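Local coordinates for protein type-iv like pilin ttha1222 (Thermus thermophilus, PDB 5G2F) that is a type IV pilin-like protein probably involved in natural competence and DNA uptake, its soluble domain similar to type II secretion pseudopilins, at residues Pro44-Ala49 and Ser65-Ala70; Gly27-His32 and Ile52-Ala57. All coordinates share one frame; numbering follows the deposited sequence.

From the N terminus the chain runs through helix 3-19, the pilin helix against which the antiparallel sheet packs, and then into a long loop. Contact 2 closes a loop of 19 residues, bringing 27-32 to 52-57 and taking in the rest of this loop and the first five residues of strand 47-54. Contact 1 closes the hairpin of strands 47-54 and 60-66 at its open end, joining 44-49 to 65-70 across 15 residues. Because 44-49 precedes 52-57 and 65-70 follows it, the two closures cross. Both use strand 47-54, one near each end, and their centres lie about 24 Å apart. The C36-C50 disulfide also ties the loop to this strand.

Contact 1: Pro44-Ala49 and Ser65-Ala70; sequences PKTVTA and SLDGAA
T46 meets the backbone of D67 through two hydrogen bonds, one from its hydroxyl and one to its carbonyl, just beyond the paired strands 47-54 and 60-66. The T46 hydroxyl OG1 donates to the D67 carbonyl O at 2.7 Å, approaching 29° out of the carbonyl plane. In return D67 N donates to T46 O at 2.9 Å. With chi1 at -173° the T46 hydroxyl is opposite its own amide nitrogen, which carries it across to the D67 backbone.

The D67 side chain turns back over the first segment, its OD1 3.7 Å from the T48 methyl CG2, and it crosses the T48 side chain at about a right angle. OD1 is also 3.3 Å from T46 O, a pair of acceptors in contact without a bond.

Deeper in the hairpin V47 and L66 form a non-hydrogen-bonded pair, with CG2 of V47 3.8 Å from CD2 of L66. L66 also touches L4 of helix 3-19, which places the V47-L66 face toward that helix. On the other face A49 CB packs beside the S65 side chain. Here the register slips by one: T48 and A49 both face S65, a classic beta bulge. T48 N donates to S65 O and S65 N to A49 O, each at 2.9 Å. T48 OG1 makes at most a weak, unsettled bond to S65 O.

The type I turn from P44 to V47, closed by V47 N to P44 O, delivers the chain into the strand just before the bulge. The chemistry implies that main-chain bonds, extended by one threonine hydroxyl, hold the open end of the hairpin, while the V47-L66 contact supplies its apolar part. The D67 carboxylate adds no bond across the contact, since T46 O is itself an acceptor and is served by D67 N.

Contact 2: Gly27-His32 and Ile52-Ala57; sequences GALPTH and ITYLNA
A surface contact between loop and strand end in this pilin fold, built on a CH-pi interaction of T31 with Y54, lays the loop after helix 3-19 against the end of strand 47-54 and the turn that follows. The main evidence is the position of T31 CA, which stands 3.7 Å from the ring centroid of Y54 and only 7° off the ring normal, squarely over one face. The T31 methyl CG2 reaches the root of the ring, 3.9 Å from CG of Y54. With chi1 at -56°, CG of Y54 lies anti to its carbonyl carbon, and the ring turns one face to T31 CA.

L29 comes from another direction. Its CD1 meets the ring edge near the ring plane, 4.0 Å from CD2 of Y54. The phenol OH is hydrogen-bonded to the L33 carbonyl O farther along the same loop, which helps fix the position of the ring, and L18 of helix 3-19 also touches Y54.

In the assembly, P30 and H32 pack on N13 and L16 of a second subunit, another copy of the protein. Beyond the tyrosine the turn is tied back by the backbone: L29 N donates to A57 O at 3.0 Å, and A28 CA approaches that same oxygen at 3.4 Å.

Contact 1: Pro44-Ala49 and Ser65-Ala70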
ATOM      1  N   PRO A  44      -7.346  -8.932 -11.407  1.00 46.14           N
ATOM      2  CA  PRO A  44      -7.160  -9.997 -12.415  1.00 50.20           C
ATOM      3  C   PRO A  44      -5.683 -10.409 -12.537  1.00 51.00           C
ATOM      4  O   PRO A  44      -4.797  -9.583 -12.363  1.00 49.82           O
ATOM      5  CB  PRO A  44      -7.662  -9.359 -13.727  1.00 51.51           C
ATOM      6  CG  PRO A  44      -8.458  -8.166 -13.312  1.00 50.50           C
ATOM      7  CD  PRO A  44      -7.924  -7.710 -11.989  1.00 47.97           C
ATOM      8  N   LYS A  45      -5.405 -11.671 -12.837  1.00 53.66           N
ATOM      9  CA  LYS A  45      -4.022 -12.149 -12.780  1.00 54.49           C
ATOM     10  C   LYS A  45      -3.188 -11.544 -13.904  1.00 53.11           C
ATOM     11  O   LYS A  45      -1.975 -11.463 -13.791  1.00 51.16           O
ATOM     12  CB  LYS A  45      -3.951 -13.687 -12.743  1.00 61.05           C
ATOM     13  CG  LYS A  45      -4.532 -14.376 -13.950  1.00 65.48           C
ATOM     14  CD  LYS A  45      -4.412 -15.904 -13.837  1.00 69.83           C
ATOM     15  CE  LYS A  45      -5.367 -16.592 -14.799  1.00 74.19           C
ATOM     16  NZ  LYS A  45      -5.231 -16.025 -16.172  1.00 75.72           N
ATOM     17  N   THR A  46      -3.832 -11.042 -14.954  1.00 52.67           N
ATOM     18  CA  THR A  46      -3.110 -10.296 -15.993  1.00 53.52           C
ATOM     19  C   THR A  46      -2.335  -9.087 -15.432  1.00 51.70           C
ATOM     20  O   THR A  46      -1.296  -8.703 -15.980  1.00 52.04           O
ATOM     21  CB  THR A  46      -4.029  -9.856 -17.177  1.00 54.61           C
ATOM     22  OG1 THR A  46      -3.232  -9.283 -18.224  1.00 56.65           O
ATOM     23  CG2 THR A  46      -5.070  -8.825 -16.758  1.00 52.41           C
ATOM     24  N   VAL A  47      -2.833  -8.486 -14.356  1.00 49.30           N
ATOM     25  CA  VAL A  47      -2.147  -7.342 -13.762  1.00 45.95           C
ATOM     26  C   VAL A  47      -0.985  -7.821 -12.898  1.00 47.59           C
ATOM     27  O   VAL A  47      -1.185  -8.363 -11.814  1.00 48.38           O
ATOM     28  CB  VAL A  47      -3.081  -6.471 -12.926  1.00 44.86           C
ATOM     29  CG1 VAL A  47      -2.326  -5.270 -12.385  1.00 41.74           C
ATOM     30  CG2 VAL A  47      -4.274  -6.013 -13.768  1.00 43.69           C
ATOM     31  N   THR A  48       0.239  -7.629 -13.391  1.00 46.17           N
ATOM     32  CA  THR A  48       1.415  -8.112 -12.695  1.00 47.37           C
ATOM     33  C   THR A  48       2.164  -7.040 -11.948  1.00 46.19           C
ATOM     34  O   THR A  48       2.957  -7.347 -11.066  1.00 45.90           O
ATOM     35  CB  THR A  48       2.393  -8.806 -13.675  1.00 51.32           C
ATOM     36  OG1 THR A  48       2.806  -7.890 -14.695  1.00 51.39           O
ATOM     37  CG2 THR A  48       1.729  -9.989 -14.327  1.00 52.81           C
ATOM     38  N   ALA A  49       1.912  -5.769 -12.281  1.00 41.60           N
ATOM     39  CA  ALA A  49       2.521  -4.661 -11.568  1.00 40.28           C
ATOM     40  C   ALA A  49       1.495  -3.509 -11.590  1.00 38.50           C
ATOM     41  O   ALA A  49       0.701  -3.414 -12.530  1.00 38.63           O
ATOM     42  CB  ALA A  49       3.821  -4.221 -12.213  1.00 42.07           C
ATOM     43  N   SER A  65       1.067  -2.961 -15.408  1.00 41.01           N
ATOM     44  CA  SER A  65       1.639  -3.828 -16.410  1.00 42.44           C
ATOM     45  C   SER A  65       0.785  -5.030 -16.521  1.00 44.43           C
ATOM     46  O   SER A  65       0.369  -5.585 -15.484  1.00 42.44           O
ATOM     47  CB  SER A  65       3.043  -4.269 -16.037  1.00 45.04           C
ATOM     48  OG  SER A  65       3.848  -3.145 -15.813  1.00 43.95           O
ATOM     49  N   LEU A  66       0.529  -5.436 -17.768  1.00 45.73           N
ATOM     50  CA  LEU A  66      -0.318  -6.564 -18.049  1.00 49.99           C
ATOM     51  C   LEU A  66       0.480  -7.642 -18.763  1.00 55.43           C
ATOM     52  O   LEU A  66       1.316  -7.367 -19.634  1.00 57.58           O
ATOM     53  CB  LEU A  66      -1.484  -6.160 -18.951  1.00 49.41           C
ATOM     54  CG  LEU A  66      -2.274  -4.918 -18.559  1.00 48.68           C
ATOM     55  CD1 LEU A  66      -3.409  -4.673 -19.540  1.00 49.43           C
ATOM     56  CD2 LEU A  66      -2.802  -5.070 -17.135  1.00 46.68           C
ATOM     57  N   ASP A  67       0.240  -8.886 -18.420  1.00 61.46           N
ATOM     58  CA  ASP A  67       0.771  -9.911 -19.330  1.00 65.34           C
ATOM     59  C   ASP A  67      -0.322 -10.677 -20.068  1.00 65.72           C
ATOM     60  O   ASP A  67      -1.435 -10.851 -19.577  1.00 62.29           O
ATOM     61  CB  ASP A  67       1.786 -10.854 -18.676  1.00 72.12           C
ATOM     62  CG  ASP A  67       1.178 -11.739 -17.664  1.00 76.70           C
ATOM     63  OD1 ASP A  67       0.033 -11.467 -17.253  1.00 77.28           O
ATOM     64  OD2 ASP A  67       1.847 -12.731 -17.302  1.00 84.76           O
ATOM     65  N   GLY A  68       0.026 -11.131 -21.264  1.00 67.37           N
ATOM     66  CA  GLY A  68      -0.895 -11.881 -22.100  1.00 71.78           C
ATOM     67  C   GLY A  68      -2.053 -11.022 -22.581  1.00 70.11           C
ATOM     68  O   GLY A  68      -3.145 -11.522 -22.881  1.00 73.25           O
ATOM     69  N   ALA A  69      -1.794  -9.729 -22.703  1.00 68.35           N
ATOM     70  CA  ALA A  69      -2.822  -8.778 -23.088  1.00 69.24           C
ATOM     71  C   ALA A  69      -2.468  -8.088 -24.403  1.00 70.64           C
ATOM     72  O   ALA A  69      -1.304  -8.050 -24.807  1.00 71.88           O
ATOM     73  CB  ALA A  69      -3.003  -7.735 -21.990  1.00 64.70           C
ATOM     74  N   ALA A  70      -3.480  -7.529 -25.057  1.00 72.11           N
ATOM     75  CA  ALA A  70      -3.271  -6.816 -26.326  1.00 75.23           C
ATOM     76  C   ALA A  70      -2.369  -5.576 -26.182  1.00 73.81           C
ATOM     77  O   ALA A  70      -1.809  -5.091 -27.165  1.00 75.26           O
ATOM     78  CB  ALA A  70      -4.610  -6.425 -26.934  1.00 76.64           C
TER

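Contact 2: Gly27-His32 and Ile52-Ala57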
ATOM      1  N   GLY A  27     -10.158  18.334  -1.617  1.00 23.74           N
ATOM      2  CA  GLY A  27      -9.885  17.358  -2.667  1.00 22.97           C
ATOM      3  C   GLY A  27      -8.651  16.492  -2.436  1.00 24.98           C
ATOM      4  O   GLY A  27      -8.360  15.593  -3.228  1.00 23.22           O
ATOM      5  N   ALA A  28      -7.894  16.800  -1.367  1.00 24.41           N
ATOM      6  CA  ALA A  28      -6.602  16.196  -1.175  1.00 24.82           C
ATOM      7  C   ALA A  28      -6.764  14.717  -0.886  1.00 26.18           C
ATOM      8  O   ALA A  28      -7.706  14.316  -0.214  1.00 24.78           O
ATOM      9  CB  ALA A  28      -5.884  16.854  -0.011  1.00 25.74           C
ATOM     10  N   LEU A  29      -5.831  13.953  -1.405  1.00 28.03           N
ATOM     11  CA  LEU A  29      -5.754  12.482  -1.238  1.00 33.31           C
ATOM     12  C   LEU A  29      -4.664  12.097  -0.293  1.00 30.92           C
ATOM     13  O   LEU A  29      -3.679  12.824  -0.185  1.00 30.08           O
ATOM     14  CB  LEU A  29      -5.261  11.868  -2.562  1.00 37.83           C
ATOM     15  CG  LEU A  29      -6.021  12.074  -3.842  1.00 44.69           C
ATOM     16  CD1 LEU A  29      -5.065  12.291  -4.979  1.00 46.28           C
ATOM     17  CD2 LEU A  29      -6.909  10.889  -4.110  1.00 50.40           C
ATOM     18  N   PRO A  30      -4.782  10.939   0.386  1.00 32.56           N
ATOM     19  CA  PRO A  30      -3.561  10.455   1.066  1.00 32.68           C
ATOM     20  C   PRO A  30      -2.585   9.972   0.009  1.00 30.78           C
ATOM     21  O   PRO A  30      -2.931   9.192  -0.881  1.00 33.49           O
ATOM     22  CB  PRO A  30      -4.055   9.327   1.965  1.00 37.92           C
ATOM     23  CG  PRO A  30      -5.420   8.994   1.466  1.00 42.34           C
ATOM     24  CD  PRO A  30      -5.942  10.069   0.598  1.00 35.07           C
ATOM     25  N   THR A  31      -1.367  10.452   0.087  1.00 29.87           N
ATOM     26  CA  THR A  31      -0.385  10.273  -0.988  1.00 31.72           C
ATOM     27  C   THR A  31       0.687   9.203  -0.706  1.00 32.04           C
ATOM     28  O   THR A  31       1.694   9.124  -1.392  1.00 31.45           O
ATOM     29  CB  THR A  31       0.287  11.665  -1.257  1.00 31.09           C
ATOM     30  OG1 THR A  31       0.883  12.103  -0.051  1.00 32.87           O
ATOM     31  CG2 THR A  31      -0.706  12.649  -1.735  1.00 34.21           C
ATOM     32  N   HIS A  32       0.480   8.344   0.291  1.00 34.08           N
ATOM     33  CA  HIS A  32       1.454   7.257   0.575  1.00 37.95           C
ATOM     34  C   HIS A  32       0.969   5.881   0.116  1.00 37.37           C
ATOM     35  O   HIS A  32       1.663   4.890   0.232  1.00 37.47           O
ATOM     36  CB  HIS A  32       1.819   7.287   2.041  1.00 43.36           C
ATOM     37  CG  HIS A  32       2.320   8.629   2.478  1.00 52.24           C
ATOM     38  ND1 HIS A  32       3.572   9.101   2.136  1.00 57.57           N
ATOM     39  CD2 HIS A  32       1.722   9.625   3.177  1.00 60.14           C
ATOM     40  CE1 HIS A  32       3.734  10.316   2.634  1.00 59.71           C
ATOM     41  NE2 HIS A  32       2.630  10.652   3.277  1.00 63.67           N
ATOM     42  N   ILE A  52       0.935   3.656  -8.075  1.00 29.12           N
ATOM     43  CA  ILE A  52       0.222   4.926  -8.077  1.00 30.13           C
ATOM     44  C   ILE A  52       1.242   5.995  -7.774  1.00 30.49           C
ATOM     45  O   ILE A  52       1.973   5.882  -6.782  1.00 29.76           O
ATOM     46  CB  ILE A  52      -0.895   4.966  -7.016  1.00 29.15           C
ATOM     47  CG1 ILE A  52      -1.858   3.796  -7.224  1.00 31.35           C
ATOM     48  CG2 ILE A  52      -1.598   6.328  -7.063  1.00 28.93           C
ATOM     49  CD1 ILE A  52      -2.746   3.492  -5.998  1.00 29.89           C
ATOM     50  N   THR A  53       1.313   6.995  -8.630  1.00 27.06           N
ATOM     51  CA  THR A  53       2.189   8.120  -8.458  1.00 27.90           C
ATOM     52  C   THR A  53       1.352   9.368  -8.185  1.00 28.92           C
ATOM     53  O   THR A  53       0.467   9.725  -8.991  1.00 26.94           O
ATOM     54  CB  THR A  53       3.036   8.327  -9.731  1.00 29.55           C
ATOM     55  OG1 THR A  53       3.831   7.155  -9.969  1.00 30.88           O
ATOM     56  CG2 THR A  53       3.984   9.547  -9.612  1.00 30.41           C
ATOM     57  N   TYR A  54       1.673  10.087  -7.104  1.00 28.18           N
ATOM     58  CA  TYR A  54       0.993  11.354  -6.823  1.00 28.42           C
ATOM     59  C   TYR A  54       1.841  12.534  -7.297  1.00 28.97           C
ATOM     60  O   TYR A  54       2.989  12.688  -6.871  1.00 29.37           O
ATOM     61  CB  TYR A  54       0.657  11.447  -5.317  1.00 29.06           C
ATOM     62  CG  TYR A  54      -0.162  10.280  -4.831  1.00 26.62           C
ATOM     63  CD1 TYR A  54       0.438   9.045  -4.453  1.00 30.97           C
ATOM     64  CD2 TYR A  54      -1.534  10.342  -4.839  1.00 28.31           C
ATOM     65  CE1 TYR A  54      -0.328   7.953  -4.050  1.00 29.04           C
ATOM     66  CE2 TYR A  54      -2.308   9.273  -4.429  1.00 28.70           C
ATOM     67  CZ  TYR A  54      -1.717   8.079  -4.031  1.00 30.78           C
ATOM     68  OH  TYR A  54      -2.494   7.010  -3.658  1.00 30.09           O
ATOM     69  N   LEU A  55       1.289  13.334  -8.225  1.00 26.57           N
ATOM     70  CA  LEU A  55       1.978  14.452  -8.806  1.00 28.08           C
ATOM     71  C   LEU A  55       1.848  15.679  -7.943  1.00 28.47           C
ATOM     72  O   LEU A  55       2.628  16.617  -8.072  1.00 30.85           O
ATOM     73  CB  LEU A  55       1.422  14.768 -10.208  1.00 29.44           C
ATOM     74  CG  LEU A  55       1.545  13.595 -11.191  1.00 31.75           C
ATOM     75  CD1 LEU A  55       0.794  13.945 -12.468  1.00 35.38           C
ATOM     76  CD2 LEU A  55       2.978  13.208 -11.460  1.00 34.58           C
ATOM     77  N   ASN A  56       0.836  15.668  -7.093  1.00 27.75           N
ATOM     78  CA  ASN A  56       0.580  16.720  -6.112  1.00 28.36           C
ATOM     79  C   ASN A  56      -0.507  16.136  -5.192  1.00 28.58           C
ATOM     80  O   ASN A  56      -0.810  14.944  -5.291  1.00 29.08           O
ATOM     81  CB  ASN A  56       0.198  18.015  -6.819  1.00 27.34           C
ATOM     82  CG  ASN A  56      -0.963  17.836  -7.786  1.00 26.54           C
ATOM     83  OD1 ASN A  56      -2.083  17.565  -7.390  1.00 25.83           O
ATOM     84  ND2 ASN A  56      -0.686  18.009  -9.095  1.00 26.53           N
ATOM     85  N   ALA A  57      -1.123  16.936  -4.340  1.00 28.93           N
ATOM     86  CA  ALA A  57      -2.159  16.401  -3.420  1.00 28.64           C
ATOM     87  C   ALA A  57      -3.445  15.993  -4.111  1.00 25.77           C
ATOM     88  O   ALA A  57      -4.261  15.303  -3.539  1.00 25.77           O
ATOM     89  CB  ALA A  57      -2.462  17.445  -2.351  1.00 30.20           C
TER